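Hydrogenase maturation factor (Thermoanaerobacter tengcongensis, PDB 3VTH) takes part in the maturation of [NiFe]-hydrogenases by S-carbamoylating HypE, probably with carbamoyl phosphate and ATP as substrates. Local coordinates at residues A[336-341]-A[345-350]; A[224-229]-A[355-360]. All blocks are in the same frame, centred on the assembly; numbering follows the deposited sequence.

Contact 1: A[336-341]-A[345-350]; sequences PICKDN and LEKLKD
Cys338, in the loop that leads into helix 341-347, meets the end of that helix at Lys347 and, just past it, Leu348. Its sulfur makes the side-chain packing on this side, where SG of Cys338 is 4.0 Å from CB of Lys347 and 4.4 Å from CG of Leu348. The torsion that sends SG there sets it anti to the carbonyl carbon (chi1 -71°), while the backbone of Cys338 is hydrogen-bonded to the backbones of Phe226 and Gly330. The tighter part of the contact is where the helix begins: N of Leu345 donates to O of Asn341 at 3.0 Å, with a nearly straight N-H...O angle of 170°. This is an i to i-4 bond of an alpha helix, and CG of Leu345 rests 3.5 Å from the same O of Asn341. Just before it, Asp340 occupies the N-cap position without a capping bond from its side chain; OE1 of Glu343 accepts from the backbone N of both Lys339 and Asp340.

The outer side is looser. Lys347 lays the aliphatic part of its extended chain past the sulfur, and its ammonium forms a long, weak ion pair with Glu343. On the inner side Leu345 and Leu348 both pack on Phe355 of strand 354-358, in the YrdC-like domain. The side chain of Cys338 is about 8 Å from that of Ser329, a magnesium ligand. Across the two segments the thiol meets carbon alone, which is consistent with van der Waals packing of the sulfur, while the one hydrogen bond between the segments runs from main chain to main chain.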
ATOM      1  N   PRO A 336      -8.499 -13.459   3.736  1.00 34.06           N
ATOM      2  CA  PRO A 336      -7.187 -12.937   4.174  1.00 32.17           C
ATOM      3  C   PRO A 336      -6.051 -13.968   4.019  1.00 30.78           C
ATOM      4  O   PRO A 336      -6.268 -15.165   4.225  1.00 30.80           O
ATOM      5  CB  PRO A 336      -7.393 -12.644   5.666  1.00 32.63           C
ATOM      6  CG  PRO A 336      -8.890 -12.617   5.880  1.00 35.21           C
ATOM      7  CD  PRO A 336      -9.494 -13.498   4.830  1.00 35.18           C
ATOM      8  N   ILE A 337      -4.862 -13.491   3.658  1.00 28.84           N
ATOM      9  CA  ILE A 337      -3.644 -14.308   3.620  1.00 28.00           C
ATOM     10  C   ILE A 337      -3.468 -15.156   4.898  1.00 28.63           C
ATOM     11  O   ILE A 337      -3.652 -14.654   6.014  1.00 28.72           O
ATOM     12  CB  ILE A 337      -2.396 -13.391   3.355  1.00 26.89           C
ATOM     13  CG1 ILE A 337      -1.124 -14.207   3.104  1.00 25.69           C
ATOM     14  CG2 ILE A 337      -2.190 -12.320   4.497  1.00 27.19           C
ATOM     15  CD1 ILE A 337       0.087 -13.304   2.671  1.00 24.63           C
ATOM     16  N   CYS A 338      -3.166 -16.447   4.726  1.00 28.66           N
ATOM     17  CA  CYS A 338      -2.910 -17.349   5.851  1.00 29.59           C
ATOM     18  C   CYS A 338      -1.630 -16.939   6.556  1.00 28.39           C
ATOM     19  O   CYS A 338      -0.665 -16.571   5.899  1.00 26.76           O
ATOM     20  CB  CYS A 338      -2.733 -18.794   5.370  1.00 29.75           C
ATOM     21  SG  CYS A 338      -4.239 -19.552   4.785  1.00 36.15           S
ATOM     22  N   LYS A 339      -1.611 -17.029   7.878  1.00 28.99           N
ATOM     23  CA  LYS A 339      -0.405 -16.672   8.633  1.00 29.76           C
ATOM     24  C   LYS A 339       0.153 -17.785   9.527  1.00 30.21           C
ATOM     25  O   LYS A 339       1.313 -17.724   9.933  1.00 31.20           O
ATOM     26  CB  LYS A 339      -0.630 -15.401   9.458  1.00 30.15           C
ATOM     27  CG  LYS A 339      -1.456 -15.584  10.722  1.00 31.50           C
ATOM     28  CD  LYS A 339      -1.196 -14.406  11.663  1.00 33.08           C
ATOM     29  CE  LYS A 339      -1.827 -14.605  13.022  1.00 32.87           C
ATOM     30  NZ  LYS A 339      -1.043 -15.609  13.788  1.00 39.62           N
ATOM     31  N   ASP A 340      -0.643 -18.801   9.828  1.00 30.53           N
ATOM     32  CA  ASP A 340      -0.244 -19.903  10.711  0.50 31.58           C
ATOM     33  C   ASP A 340      -0.037 -21.203   9.927  1.00 31.66           C
ATOM     34  O   ASP A 340      -0.771 -21.451   8.959  1.00 31.47           O
ATOM     35  CB  ASP A 340      -1.339 -20.131  11.756  0.50 32.59           C
ATOM     36  CG  ASP A 340      -1.511 -18.954  12.697  0.50 34.08           C
ATOM     37  OD1 ASP A 340      -0.569 -18.139  12.827  0.50 33.18           O
ATOM     38  OD2 ASP A 340      -2.591 -18.854  13.322  0.50 36.28           O
ATOM     39  N   ASN A 341       0.912 -22.036  10.356  1.00 31.20           N
ATOM     40  CA  ASN A 341       1.143 -23.333   9.714  1.00 30.93           C
ATOM     41  C   ASN A 341      -0.137 -24.163   9.593  1.00 32.03           C
ATOM     42  O   ASN A 341      -0.488 -24.638   8.490  1.00 31.19           O
ATOM     43  CB  ASN A 341       2.238 -24.115  10.450  1.00 30.98           C
ATOM     44  CG  ASN A 341       3.603 -23.436  10.374  1.00 29.78           C
ATOM     45  OD1 ASN A 341       3.958 -22.841   9.362  1.00 30.07           O
ATOM     46  ND2 ASN A 341       4.374 -23.534  11.447  1.00 30.64           N
ATOM     47  N   LEU A 345      -2.050 -25.328   6.010  1.00 34.22           N
ATOM     48  CA  LEU A 345      -2.214 -26.735   5.636  1.00 35.52           C
ATOM     49  C   LEU A 345      -3.679 -27.127   5.434  1.00 36.95           C
ATOM     50  O   LEU A 345      -4.001 -27.962   4.581  1.00 38.27           O
ATOM     51  CB  LEU A 345      -1.567 -27.632   6.690  1.00 35.93           C
ATOM     52  CG  LEU A 345      -0.035 -27.647   6.751  1.00 36.73           C
ATOM     53  CD1 LEU A 345       0.392 -28.218   8.097  1.00 37.62           C
ATOM     54  CD2 LEU A 345       0.568 -28.475   5.600  1.00 35.57           C
ATOM     55  N   GLU A 346      -4.567 -26.528   6.218  1.00 37.14           N
ATOM     56  CA  GLU A 346      -5.994 -26.796   6.091  1.00 38.87           C
ATOM     57  C   GLU A 346      -6.623 -26.023   4.922  1.00 38.15           C
ATOM     58  O   GLU A 346      -7.274 -26.621   4.076  1.00 38.57           O
ATOM     59  CB  GLU A 346      -6.721 -26.522   7.415  1.00 39.90           C
ATOM     60  CG  GLU A 346      -8.222 -26.855   7.444  1.00 44.88           C
ATOM     61  CD  GLU A 346      -8.545 -28.320   7.129  1.00 50.65           C
ATOM     62  OE1 GLU A 346      -9.594 -28.562   6.486  1.00 53.24           O
ATOM     63  OE2 GLU A 346      -7.772 -29.233   7.521  1.00 53.29           O
ATOM     64  N   LYS A 347      -6.415 -24.706   4.870  1.00 36.90           N
ATOM     65  CA  LYS A 347      -7.053 -23.864   3.847  1.00 36.77           C
ATOM     66  C   LYS A 347      -6.470 -24.035   2.439  1.00 35.93           C
ATOM     67  O   LYS A 347      -7.177 -23.844   1.454  1.00 35.77           O
ATOM     68  CB  LYS A 347      -7.050 -22.387   4.265  1.00 35.96           C
ATOM     69  CG  LYS A 347      -7.999 -22.135   5.441  1.00 39.49           C
ATOM     70  CD  LYS A 347      -8.009 -20.685   5.888  1.00 42.61           C
ATOM     71  CE  LYS A 347      -8.952 -20.505   7.087  1.00 45.54           C
ATOM     72  NZ  LYS A 347      -8.796 -19.132   7.683  1.00 46.43           N
ATOM     73  N   LEU A 348      -5.192 -24.403   2.356  1.00 34.69           N
ATOM     74  CA  LEU A 348      -4.520 -24.548   1.067  1.00 34.10           C
ATOM     75  C   LEU A 348      -4.351 -26.005   0.626  1.00 35.44           C
ATOM     76  O   LEU A 348      -3.577 -26.297  -0.291  1.00 35.42           O
ATOM     77  CB  LEU A 348      -3.172 -23.813   1.087  1.00 32.16           C
ATOM     78  CG  LEU A 348      -3.209 -22.366   1.619  1.00 31.26           C
ATOM     79  CD1 LEU A 348      -1.835 -21.707   1.570  1.00 29.55           C
ATOM     80  CD2 LEU A 348      -4.239 -21.515   0.862  1.00 28.50           C
ATOM     81  N   LYS A 349      -5.090 -26.909   1.258  1.00 36.78           N
ATOM     82  CA  LYS A 349      -4.858 -28.343   1.060  1.00 38.97           C
ATOM     83  C   LYS A 349      -5.215 -28.812  -0.348  1.00 40.18           C
ATOM     84  O   LYS A 349      -4.652 -29.789  -0.833  1.00 41.39           O
ATOM     85  CB  LYS A 349      -5.599 -29.171   2.106  1.00 40.24           C
ATOM     86  CG  LYS A 349      -7.102 -29.114   2.004  1.00 43.24           C
ATOM     87  CD  LYS A 349      -7.740 -29.927   3.105  1.00 48.28           C
ATOM     88  CE  LYS A 349      -9.240 -29.725   3.092  1.00 50.74           C
ATOM     89  NZ  LYS A 349      -9.906 -30.911   3.656  1.00 54.38           N
ATOM     90  N   ASP A 350      -6.148 -28.120  -0.996  1.00 40.35           N
ATOM     91  CA  ASP A 350      -6.533 -28.475  -2.363  1.00 42.10           C
ATOM     92  C   ASP A 350      -5.927 -27.486  -3.355  1.00 40.89           C
ATOM     93  O   ASP A 350      -6.294 -27.462  -4.528  1.00 42.17           O
ATOM     94  CB  ASP A 350      -8.060 -28.535  -2.516  1.00 43.20           C
ATOM     95  CG  ASP A 350      -8.702 -29.651  -1.686  1.00 45.79           C
ATOM     96  OD1 ASP A 350      -8.123 -30.759  -1.570  1.00 47.31           O
ATOM     97  OD2 ASP A 350      -9.814 -29.425  -1.159  1.00 48.89           O
TER

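Contact 2: A[224-229]-A[355-360]; sequences GGFHLA and FLLNNR
Phe226 reaches from strand 226-229 to Leu357 on strand 354-358, and the apolar contact between them is the main one here. CD1 of Leu357 stands 3.8 Å from CE1 of Phe226 and 4.0 Å from CZ, so the methyl group lies against the CE1-CZ edge. It sits close to the ring plane rather than over a face. The ring is brought there by a chi1 of -80°, which places CG anti to the carbonyl carbon. On Leu357, CD1 is the branch that points at the ring. Helix 341-347 adds further packing, since Asn341 and Ala344 touch Phe226 and Asn341 also touches Leu357.

The two strands are not neighbours in the sheet. Strand 218-221 lies between them, antiparallel to 226-229 and parallel to 354-358, and the nearest alpha carbons, those of Phe226 and Leu357, are 8.8 Å apart. The contact therefore passes over the intervening strand on the face of the mixed sheet that helix 341-347 covers, in the YrdC-like (Sua5/YciO/YrdC) domain.

The other approach across the pair is loose: O of Leu356 lies 4.3 Å from CE1 of Phe226, obliquely to the ring. Hydrogen bonding is instead local to where strand 354-358 ends. There OD1 of Asn358 accepts from N of Arg360 at 2.9 Å, in the carbonyl plane, which makes an Asx turn. Lys221, on the strand in between, directs NZ to the backbone O of both Asn358 and Arg360.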
ATOM      1  N   GLY A 224       5.229 -12.042   5.999  1.00 25.73           N
ATOM      2  CA  GLY A 224       3.892 -11.536   6.305  1.00 25.87           C
ATOM      3  C   GLY A 224       2.779 -12.564   6.225  1.00 25.84           C
ATOM      4  O   GLY A 224       1.624 -12.271   6.542  1.00 26.20           O
ATOM      5  N   GLY A 225       3.120 -13.764   5.776  1.00 25.11           N
ATOM      6  CA  GLY A 225       2.150 -14.842   5.677  1.00 25.52           C
ATOM      7  C   GLY A 225       2.613 -15.826   4.635  1.00 25.55           C
ATOM      8  O   GLY A 225       3.784 -15.819   4.250  1.00 25.47           O
ATOM      9  N   PHE A 226       1.693 -16.659   4.163  1.00 25.10           N
ATOM     10  CA  PHE A 226       2.016 -17.667   3.170  1.00 25.15           C
ATOM     11  C   PHE A 226       1.792 -17.106   1.768  1.00 24.76           C
ATOM     12  O   PHE A 226       0.867 -16.315   1.567  1.00 24.36           O
ATOM     13  CB  PHE A 226       1.148 -18.921   3.375  1.00 25.58           C
ATOM     14  CG  PHE A 226       1.648 -19.818   4.468  1.00 27.50           C
ATOM     15  CD1 PHE A 226       2.389 -20.958   4.163  1.00 26.89           C
ATOM     16  CD2 PHE A 226       1.430 -19.492   5.810  1.00 27.46           C
ATOM     17  CE1 PHE A 226       2.882 -21.771   5.161  1.00 26.54           C
ATOM     18  CE2 PHE A 226       1.912 -20.318   6.821  1.00 26.86           C
ATOM     19  CZ  PHE A 226       2.637 -21.456   6.495  1.00 26.86           C
ATOM     20  N   HIS A 227       2.627 -17.534   0.820  1.00 24.20           N
ATOM     21  CA  HIS A 227       2.425 -17.249  -0.600  1.00 24.64           C
ATOM     22  C   HIS A 227       2.490 -18.537  -1.416  1.00 25.42           C
ATOM     23  O   HIS A 227       3.132 -19.513  -1.012  1.00 26.12           O
ATOM     24  CB  HIS A 227       3.447 -16.213  -1.114  1.00 23.98           C
ATOM     25  CG  HIS A 227       3.255 -14.864  -0.501  1.00 26.25           C
ATOM     26  ND1 HIS A 227       3.804 -14.525   0.720  1.00 28.12           N
ATOM     27  CD2 HIS A 227       2.493 -13.810  -0.877  1.00 26.35           C
ATOM     28  CE1 HIS A 227       3.417 -13.305   1.051  1.00 26.12           C
ATOM     29  NE2 HIS A 227       2.620 -12.850   0.101  1.00 27.38           N
ATOM     30  N   LEU A 228       1.803 -18.536  -2.546  1.00 25.88           N
ATOM     31  CA  LEU A 228       1.787 -19.690  -3.437  1.00 26.47           C
ATOM     32  C   LEU A 228       2.654 -19.326  -4.602  1.00 26.50           C
ATOM     33  O   LEU A 228       2.526 -18.221  -5.162  1.00 26.24           O
ATOM     34  CB  LEU A 228       0.372 -19.992  -3.917  1.00 27.36           C
ATOM     35  CG  LEU A 228      -0.617 -20.408  -2.831  1.00 28.10           C
ATOM     36  CD1 LEU A 228      -2.061 -20.048  -3.207  1.00 28.21           C
ATOM     37  CD2 LEU A 228      -0.459 -21.898  -2.522  1.00 28.20           C
ATOM     38  N   ALA A 229       3.534 -20.252  -4.962  1.00 26.78           N
ATOM     39  CA  ALA A 229       4.493 -20.045  -6.032  1.00 26.52           C
ATOM     40  C   ALA A 229       4.456 -21.159  -7.065  1.00 27.52           C
ATOM     41  O   ALA A 229       4.221 -22.335  -6.734  1.00 27.54           O
ATOM     42  CB  ALA A 229       5.907 -19.903  -5.454  1.00 26.28           C
ATOM     43  N   PHE A 355       4.553 -27.770   0.990  1.00 32.85           N
ATOM     44  CA  PHE A 355       4.615 -26.617   1.881  1.00 32.06           C
ATOM     45  C   PHE A 355       6.018 -26.418   2.431  1.00 31.51           C
ATOM     46  O   PHE A 355       6.687 -27.391   2.794  1.00 31.77           O
ATOM     47  CB  PHE A 355       3.664 -26.810   3.073  1.00 32.25           C
ATOM     48  CG  PHE A 355       2.210 -26.847   2.697  1.00 32.79           C
ATOM     49  CD1 PHE A 355       1.390 -25.746   2.945  1.00 32.50           C
ATOM     50  CD2 PHE A 355       1.650 -28.001   2.125  1.00 34.22           C
ATOM     51  CE1 PHE A 355       0.019 -25.777   2.598  1.00 33.30           C
ATOM     52  CE2 PHE A 355       0.303 -28.047   1.786  1.00 32.74           C
ATOM     53  CZ  PHE A 355      -0.514 -26.938   2.018  1.00 33.69           C
ATOM     54  N   LEU A 356       6.445 -25.153   2.496  1.00 30.11           N
ATOM     55  CA  LEU A 356       7.642 -24.793   3.237  1.00 29.49           C
ATOM     56  C   LEU A 356       7.221 -23.985   4.459  1.00 28.84           C
ATOM     57  O   LEU A 356       6.967 -22.768   4.376  1.00 27.94           O
ATOM     58  CB  LEU A 356       8.653 -24.009   2.383  1.00 29.36           C
ATOM     59  CG  LEU A 356      10.010 -23.756   3.062  1.00 28.46           C
ATOM     60  CD1 LEU A 356      10.813 -25.054   3.218  1.00 28.90           C
ATOM     61  CD2 LEU A 356      10.832 -22.696   2.313  1.00 29.29           C
ATOM     62  N   LEU A 357       7.143 -24.691   5.581  1.00 28.63           N
ATOM     63  CA  LEU A 357       6.751 -24.131   6.868  1.00 28.57           C
ATOM     64  C   LEU A 357       7.971 -23.604   7.638  1.00 27.95           C
ATOM     65  O   LEU A 357       9.106 -23.858   7.251  1.00 27.72           O
ATOM     66  CB  LEU A 357       6.127 -25.260   7.689  1.00 29.52           C
ATOM     67  CG  LEU A 357       4.642 -25.637   7.682  1.00 32.00           C
ATOM     68  CD1 LEU A 357       3.845 -25.231   6.431  1.00 28.49           C
ATOM     69  CD2 LEU A 357       4.475 -27.100   8.002  1.00 31.57           C
ATOM     70  N   ASN A 358       7.725 -22.867   8.728  1.00 27.12           N
ATOM     71  CA  ASN A 358       8.758 -22.624   9.728  1.00 26.65           C
ATOM     72  C   ASN A 358       8.120 -22.413  11.100  1.00 27.40           C
ATOM     73  O   ASN A 358       6.903 -22.219  11.199  1.00 27.82           O
ATOM     74  CB  ASN A 358       9.681 -21.453   9.325  1.00 25.87           C
ATOM     75  CG  ASN A 358       9.010 -20.101   9.428  1.00 25.54           C
ATOM     76  OD1 ASN A 358       8.581 -19.677  10.517  1.00 25.78           O
ATOM     77  ND2 ASN A 358       8.950 -19.389   8.302  1.00 25.15           N
ATOM     78  N   ASN A 359       8.925 -22.455  12.158  1.00 27.35           N
ATOM     79  CA  ASN A 359       8.363 -22.362  13.497  1.00 28.30           C
ATOM     80  C   ASN A 359       8.545 -20.995  14.150  1.00 28.23           C
ATOM     81  O   ASN A 359       8.497 -20.901  15.358  1.00 29.89           O
ATOM     82  CB  ASN A 359       8.911 -23.493  14.396  1.00 28.97           C
ATOM     83  CG  ASN A 359      10.425 -23.447  14.531  1.00 28.86           C
ATOM     84  OD1 ASN A 359      11.111 -22.709  13.810  1.00 28.71           O
ATOM     85  ND2 ASN A 359      10.953 -24.211  15.464  1.00 27.31           N
ATOM     86  N   ARG A 360       8.746 -19.934  13.363  1.00 28.01           N
ATOM     87  CA  ARG A 360       8.728 -18.574  13.924  1.00 28.69           C
ATOM     88  C   ARG A 360       7.319 -18.005  13.762  1.00 28.76           C
ATOM     89  O   ARG A 360       6.871 -17.759  12.634  1.00 28.63           O
ATOM     90  CB  ARG A 360       9.768 -17.648  13.251  1.00 27.72           C
ATOM     91  CG  ARG A 360       9.836 -16.218  13.868  1.00 29.46           C
ATOM     92  CD  ARG A 360      10.900 -15.311  13.211  1.00 29.51           C
ATOM     93  NE  ARG A 360      10.709 -15.198  11.758  1.00 30.98           N
ATOM     94  CZ  ARG A 360      11.670 -14.872  10.894  1.00 30.96           C
ATOM     95  NH1 ARG A 360      12.892 -14.609  11.325  1.00 32.65           N
ATOM     96  NH2 ARG A 360      11.412 -14.802   9.592  1.00 30.87           N
TER

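Both contacts lie in what is probably one YrdC-like domain, their centres 9 Å apart, and contact 1 is nested inside the chain loop that contact 2 closes. They differ in burial: every touching residue of contact 2 is buried in the sheet's packing, whereas contact 1 is partly buried and carries an exposed lysine. Contact 1 joins a helix to the loop before it, mixing a main-chain bond with sulfur packing; contact 2 joins two strands, not sheet neighbours, mainly by apolar side-chain packing, without hydrogen bonds between its segments. They are stitched together by two probable hydrogen bonds, from Asn341 ND2 to Asn358 O and from Phe226 N to Cys338 O, each 2.9 Å, so helix 341-347 and its leading loop are tied to both strands.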